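Local coordinates for protein 3'-5'-exonuclease (Saccharomyces cerevisiae, PDB 3E2V) that probably cuts double-stranded DNA without marked sequence specificity and degrades it from the 3' end, as a magnesium-dependent TatD-type nuclease, at residues His245-Gly257 against Ser269-Arg282. Residues are numbered along the deposited sequence; the frame is centred on the assembly and turned at random.
Sequences HPDRKLVVHSFTG and SPNIFIGVNGCSLR. With MG (magnesium ion), chain E.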
loop_
_atom_site.group_PDB
_atom_site.type_symbol
_atom_site.label_atom_id
_atom_site.label_comp_id
_atom_site.label_asym_id
_atom_site.label_seq_id
_atom_site.Cartn_x
_atom_site.Cartn_y
_atom_site.Cartn_z
ATOM N N HIS A 245 15.198 13.218 2.675
ATOM C CA HIS A 245 15.826 13.206 3.983
ATOM C C HIS A 245 16.580 11.888 4.199
ATOM O O HIS A 245 16.096 10.837 3.776
ATOM C CB HIS A 245 14.742 13.350 5.049
ATOM C CG HIS A 245 15.278 13.628 6.418
ATOM N ND1 HIS A 245 15.744 12.635 7.248
ATOM C CD2 HIS A 245 15.416 14.789 7.106
ATOM C CE1 HIS A 245 16.162 13.169 8.384
ATOM N NE2 HIS A 245 15.972 14.473 8.323
ATOM N N PRO A 246 17.765 11.917 4.845
ATOM C CA PRO A 246 18.522 10.675 4.959
ATOM C C PRO A 246 17.816 9.593 5.780
ATOM O O PRO A 246 18.182 8.425 5.660
ATOM C CB PRO A 246 19.835 11.119 5.637
ATOM C CG PRO A 246 19.490 12.366 6.341
ATOM C CD PRO A 246 18.484 13.054 5.461
ATOM N N ASP A 247 16.823 9.974 6.582
ATOM C CA ASP A 247 16.046 8.996 7.354
ATOM C C ASP A 247 14.667 8.666 6.767
ATOM O O ASP A 247 13.921 7.883 7.353
ATOM C CB ASP A 247 15.913 9.429 8.816
ATOM C CG ASP A 247 17.269 9.603 9.507
ATOM O OD1 ASP A 247 18.186 8.785 9.278
ATOM O OD2 ASP A 247 17.397 10.560 10.306
ATOM N N ARG A 248 14.321 9.246 5.622
ATOM C CA ARG A 248 13.021 8.937 5.010
ATOM C C ARG A 248 12.977 7.481 4.542
ATOM O O ARG A 248 13.902 6.985 3.874
ATOM C CB ARG A 248 12.721 9.890 3.840
ATOM C CG ARG A 248 11.709 9.358 2.828
ATOM C CD ARG A 248 11.285 10.463 1.880
ATOM N NE ARG A 248 10.022 11.059 2.304
ATOM C CZ ARG A 248 9.407 12.032 1.643
ATOM N NH1 ARG A 248 9.965 12.576 0.567
ATOM N NH2 ARG A 248 8.229 12.475 2.052
ATOM N N LYS A 249 11.890 6.804 4.911
ATOM C CA LYS A 249 11.718 5.399 4.543
ATOM C C LYS A 249 10.929 5.282 3.248
ATOM O O LYS A 249 10.004 6.066 2.993
ATOM C CB LYS A 249 11.049 4.610 5.679
ATOM C CG LYS A 249 11.738 4.768 7.055
ATOM C CD LYS A 249 13.208 4.376 7.052
ATOM C CE LYS A 249 13.790 4.378 8.475
ATOM N NZ LYS A 249 13.795 5.724 9.128
ATOM N N LEU A 250 11.319 4.313 2.428
ATOM C CA LEU A 250 10.823 4.158 1.075
ATOM C C LEU A 250 10.282 2.738 0.975
ATOM O O LEU A 250 11.047 1.795 0.848
ATOM C CB LEU A 250 11.983 4.355 0.085
ATOM C CG LEU A 250 12.735 5.689 0.209
ATOM C CD1 LEU A 250 13.935 5.707 -0.723
ATOM C CD2 LEU A 250 11.825 6.874 -0.095
ATOM N N VAL A 251 8.963 2.597 1.066
ATOM C CA VAL A 251 8.342 1.281 1.159
ATOM C C VAL A 251 7.788 0.880 -0.190
ATOM O O VAL A 251 6.907 1.562 -0.735
ATOM C CB VAL A 251 7.223 1.288 2.226
ATOM C CG1 VAL A 251 6.487 -0.052 2.248
ATOM C CG2 VAL A 251 7.798 1.636 3.613
ATOM N N VAL A 252 8.334 -0.205 -0.746
ATOM C CA VAL A 252 7.849 -0.725 -2.011
ATOM C C VAL A 252 6.784 -1.785 -1.737
ATOM O O VAL A 252 7.106 -2.937 -1.417
ATOM C CB VAL A 252 9.020 -1.286 -2.882
ATOM C CG1 VAL A 252 8.494 -1.750 -4.264
ATOM C CG2 VAL A 252 10.154 -0.259 -3.032
ATOM N N HIS A 253 5.524 -1.379 -1.883
ATOM C CA HIS A 253 4.325 -2.185 -1.572
ATOM C C HIS A 253 4.180 -3.365 -2.527
ATOM O O HIS A 253 4.532 -3.284 -3.711
ATOM C CB HIS A 253 3.077 -1.230 -1.612
ATOM C CG HIS A 253 1.721 -1.880 -1.740
ATOM N ND1 HIS A 253 1.239 -2.827 -0.855
ATOM C CD2 HIS A 253 0.705 -1.632 -2.612
ATOM C CE1 HIS A 253 0.006 -3.167 -1.201
ATOM N NE2 HIS A 253 -0.339 -2.464 -2.268
ATOM N N SER A 254 3.668 -4.476 -2.007
ATOM C CA SER A 254 3.169 -5.558 -2.864
ATOM C C SER A 254 4.183 -6.012 -3.922
ATOM O O SER A 254 3.881 -6.059 -5.117
ATOM C CB SER A 254 1.845 -5.126 -3.523
ATOM O OG SER A 254 1.195 -6.260 -4.090
ATOM N N PHE A 255 5.398 -6.325 -3.471
ATOM C CA PHE A 255 6.468 -6.684 -4.384
ATOM C C PHE A 255 6.297 -8.072 -4.997
ATOM O O PHE A 255 6.157 -9.065 -4.274
ATOM C CB PHE A 255 7.813 -6.629 -3.668
ATOM C CG PHE A 255 8.959 -6.983 -4.565
ATOM C CD1 PHE A 255 9.389 -6.073 -5.531
ATOM C CD2 PHE A 255 9.577 -8.228 -4.489
ATOM C CE1 PHE A 255 10.446 -6.380 -6.387
ATOM C CE2 PHE A 255 10.645 -8.541 -5.364
ATOM C CZ PHE A 255 11.066 -7.614 -6.300
ATOM N N THR A 256 6.356 -8.143 -6.332
ATOM C CA THR A 256 6.231 -9.434 -7.032
ATOM C C THR A 256 7.276 -9.587 -8.143
ATOM O O THR A 256 7.124 -10.436 -9.038
ATOM C CB THR A 256 4.833 -9.606 -7.664
ATOM O OG1 THR A 256 4.639 -8.579 -8.634
ATOM C CG2 THR A 256 3.723 -9.537 -6.604
ATOM N N GLY A 257 8.334 -8.783 -8.079
ATOM C CA GLY A 257 9.360 -8.765 -9.117
ATOM C C GLY A 257 10.397 -9.876 -9.045
ATOM O O GLY A 257 10.322 -10.804 -8.230
ATOM N N SER A 269 18.842 2.318 -1.959
ATOM C CA SER A 269 18.953 2.999 -0.666
ATOM C C SER A 269 18.823 1.990 0.463
ATOM O O SER A 269 18.025 1.068 0.364
ATOM C CB SER A 269 17.824 4.017 -0.514
ATOM O OG SER A 269 17.709 4.464 0.827
ATOM N N PRO A 270 19.584 2.170 1.553
ATOM C CA PRO A 270 19.410 1.325 2.732
ATOM C C PRO A 270 18.028 1.499 3.349
ATOM O O PRO A 270 17.612 0.685 4.172
ATOM C CB PRO A 270 20.501 1.832 3.693
ATOM C CG PRO A 270 20.812 3.187 3.227
ATOM C CD PRO A 270 20.680 3.134 1.742
ATOM N N ASN A 271 17.326 2.555 2.934
ATOM C CA ASN A 271 15.998 2.872 3.479
ATOM C C ASN A 271 14.839 2.346 2.633
ATOM O O ASN A 271 13.689 2.678 2.903
ATOM C CB ASN A 271 15.879 4.383 3.699
ATOM C CG ASN A 271 16.661 4.862 4.922
ATOM O OD1 ASN A 271 16.879 4.104 5.862
ATOM N ND2 ASN A 271 17.072 6.128 4.907
ATOM N N ILE A 272 15.159 1.528 1.629
ATOM C CA ILE A 272 14.152 0.779 0.864
ATOM C C ILE A 272 13.700 -0.419 1.692
ATOM O O ILE A 272 14.526 -1.180 2.222
ATOM C CB ILE A 272 14.726 0.313 -0.487
ATOM C CG1 ILE A 272 14.679 1.458 -1.503
ATOM C CG2 ILE A 272 13.980 -0.941 -1.036
ATOM C CD1 ILE A 272 13.297 1.738 -2.098
ATOM N N PHE A 273 12.380 -0.561 1.806
ATOM C CA PHE A 273 11.758 -1.729 2.427
ATOM C C PHE A 273 10.878 -2.401 1.396
ATOM O O PHE A 273 10.389 -1.738 0.477
ATOM C CB PHE A 273 10.909 -1.321 3.640
ATOM C CG PHE A 273 11.716 -0.827 4.783
ATOM C CD1 PHE A 273 11.992 -1.667 5.852
ATOM C CD2 PHE A 273 12.231 0.456 4.765
ATOM C CE1 PHE A 273 12.777 -1.231 6.904
ATOM C CE2 PHE A 273 13.024 0.920 5.808
ATOM C CZ PHE A 273 13.306 0.072 6.874
ATOM N N ILE A 274 10.635 -3.699 1.584
ATOM C CA ILE A 274 9.897 -4.502 0.604
ATOM C C ILE A 274 8.658 -5.081 1.266
ATOM O O ILE A 274 8.757 -5.832 2.246
ATOM C CB ILE A 274 10.762 -5.661 0.057
ATOM C CG1 ILE A 274 12.126 -5.164 -0.477
ATOM C CG2 ILE A 274 9.985 -6.441 -0.982
ATOM C CD1 ILE A 274 12.078 -4.215 -1.704
ATOM N N GLY A 275 7.487 -4.705 0.749
ATOM C CA GLY A 275 6.214 -5.252 1.230
ATOM C C GLY A 275 5.895 -6.596 0.591
ATOM O O GLY A 275 5.982 -6.759 -0.635
ATOM N N VAL A 276 5.518 -7.552 1.441
ATOM C CA VAL A 276 5.249 -8.926 1.029
ATOM C C VAL A 276 3.832 -9.311 1.455
ATOM O O VAL A 276 3.479 -9.242 2.632
ATOM C CB VAL A 276 6.275 -9.877 1.679
ATOM C CG1 VAL A 276 5.927 -11.366 1.441
ATOM C CG2 VAL A 276 7.675 -9.571 1.158
ATOM N N ASN A 277 3.021 -9.687 0.467
ATOM C CA ASN A 277 1.677 -10.181 0.704
ATOM C C ASN A 277 1.494 -11.515 -0.029
ATOM O O ASN A 277 2.451 -12.069 -0.568
ATOM C CB ASN A 277 0.641 -9.147 0.230
ATOM C CG ASN A 277 0.790 -8.792 -1.247
ATOM O OD1 ASN A 277 1.025 -9.662 -2.092
ATOM N ND2 ASN A 277 0.618 -7.525 -1.570
ATOM N N GLY A 278 0.268 -12.024 -0.073
ATOM C CA GLY A 278 0.030 -13.319 -0.709
ATOM C C GLY A 278 0.396 -13.334 -2.176
ATOM O O GLY A 278 0.829 -14.369 -2.687
ATOM N N CYS A 279 0.236 -12.207 -2.866
ATOM C CA CYS A 279 0.618 -12.131 -4.283
ATOM C C CYS A 279 2.137 -12.269 -4.486
ATOM O O CYS A 279 2.591 -12.754 -5.531
ATOM C CB CYS A 279 0.091 -10.842 -4.933
ATOM S SG CYS A 279 -1.708 -10.781 -5.124
ATOM N N SER A 280 2.908 -11.848 -3.482
ATOM C CA SER A 280 4.362 -11.964 -3.468
ATOM C C SER A 280 4.833 -13.404 -3.261
ATOM O O SER A 280 6.044 -13.629 -3.243
ATOM C CB SER A 280 4.928 -11.161 -2.287
ATOM O OG SER A 280 4.449 -9.827 -2.295
ATOM N N LEU A 281 3.901 -14.348 -3.055
ATOM C CA LEU A 281 4.239 -15.714 -2.581
ATOM C C LEU A 281 3.601 -16.813 -3.458
ATOM O O LEU A 281 3.463 -17.975 -3.030
ATOM C CB LEU A 281 3.823 -15.876 -1.097
ATOM C CG LEU A 281 4.397 -14.864 -0.081
ATOM C CD1 LEU A 281 3.594 -14.930 1.218
ATOM C CD2 LEU A 281 5.874 -15.142 0.156
ATOM N N ARG A 282 3.203 -16.455 -4.681
ATOM C CA ARG A 282 2.373 -17.350 -5.496
ATOM C C ARG A 282 3.127 -18.483 -6.155
ATOM O O ARG A 282 2.612 -19.603 -6.238
ATOM C CB ARG A 282 1.588 -16.556 -6.538
ATOM C CG ARG A 282 0.376 -15.849 -5.928
ATOM C CD ARG A 282 -0.391 -15.064 -6.952
ATOM N NE ARG A 282 0.425 -13.959 -7.436
ATOM C CZ ARG A 282 -0.047 -12.908 -8.093
ATOM N NH1 ARG A 282 -1.347 -12.806 -8.346
ATOM N NH2 ARG A 282 0.798 -11.963 -8.492
HETATM MG MG MG E . -2.184 -2.941 -3.390
HETATM O O HOH W 1 16.011 8.305 2.646
HETATM O O HOH W 2 -1.469 -4.248 -4.740
HETATM O O HOH W 3 7.877 -11.548 -4.253
HETATM O O HOH W 4 -4.011 -3.119 -4.328
HETATM O O HOH W 5 -3.054 -1.412 -2.323
HETATM O O HOH W 6 -1.376 -1.365 -5.262
#
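Leu-250 to Val-252 and Ile-272 to Ile-274 pair in parallel as neighbouring strands of the TIM barrel, joined through helix 259-268 in a beta-alpha-beta unit. Backbone bonds alternate across the pair, Leu-250 N to Asn-271 O, Phe-273 N to Leu-250 O, Val-252 N to Phe-273 O and Gly-275 N to Val-252 O, and Phe-255 N continues the series to Gly-275 O. On the face turned to helix 259-268, Ile-272 carries CG1 anti to its carbonyl carbon (chi1 -81°) and bends again at chi2, which lays CD1 against Leu-250 CB at 3.7 Å and Val-252 CG2 at 3.8 Å. Further along, Ile-274 CG2 presses obliquely on Phe-255, 3.5 Å from its CB, while Leu-262 of that helix touches both residues. On the other face, with Val-251, lies Phe-273, whose CE2 meets Lys-249 CD at 3.7 Å; the ring and the lysine both touch Ile-391 of helix 377-392. The lysine chain, bent at chi2 and chi4, curls back to give its NZ to Asp-247 O.

Past the strand ends lies the metal site. His-253 binds magnesium through NE2 at 2.2 Å, with Asp-303 as a second protein ligand, and its ND1 is bonded to Glu-301, a second-shell carboxylate that probably fixes the ring's rotation. Ser-254 lays CB over the centre of that ring, and its OG accepts from Asn-277 ND2 at 2.9 Å, almost in the amide plane. ND2 also reaches Glu-301, while OD1 takes Ser-280 N in an Asx motif, both ends of the amide thus being used. A leucine in its place would probably leave Ser-254 OG without this amide donor, take one of Glu-301's several bonds, and free the turn that OD1 holds. Ser-280 OG receives Asn-277 N and donates to Phe-255 O at 2.7 Å, standing 35° out of that carbonyl's plane.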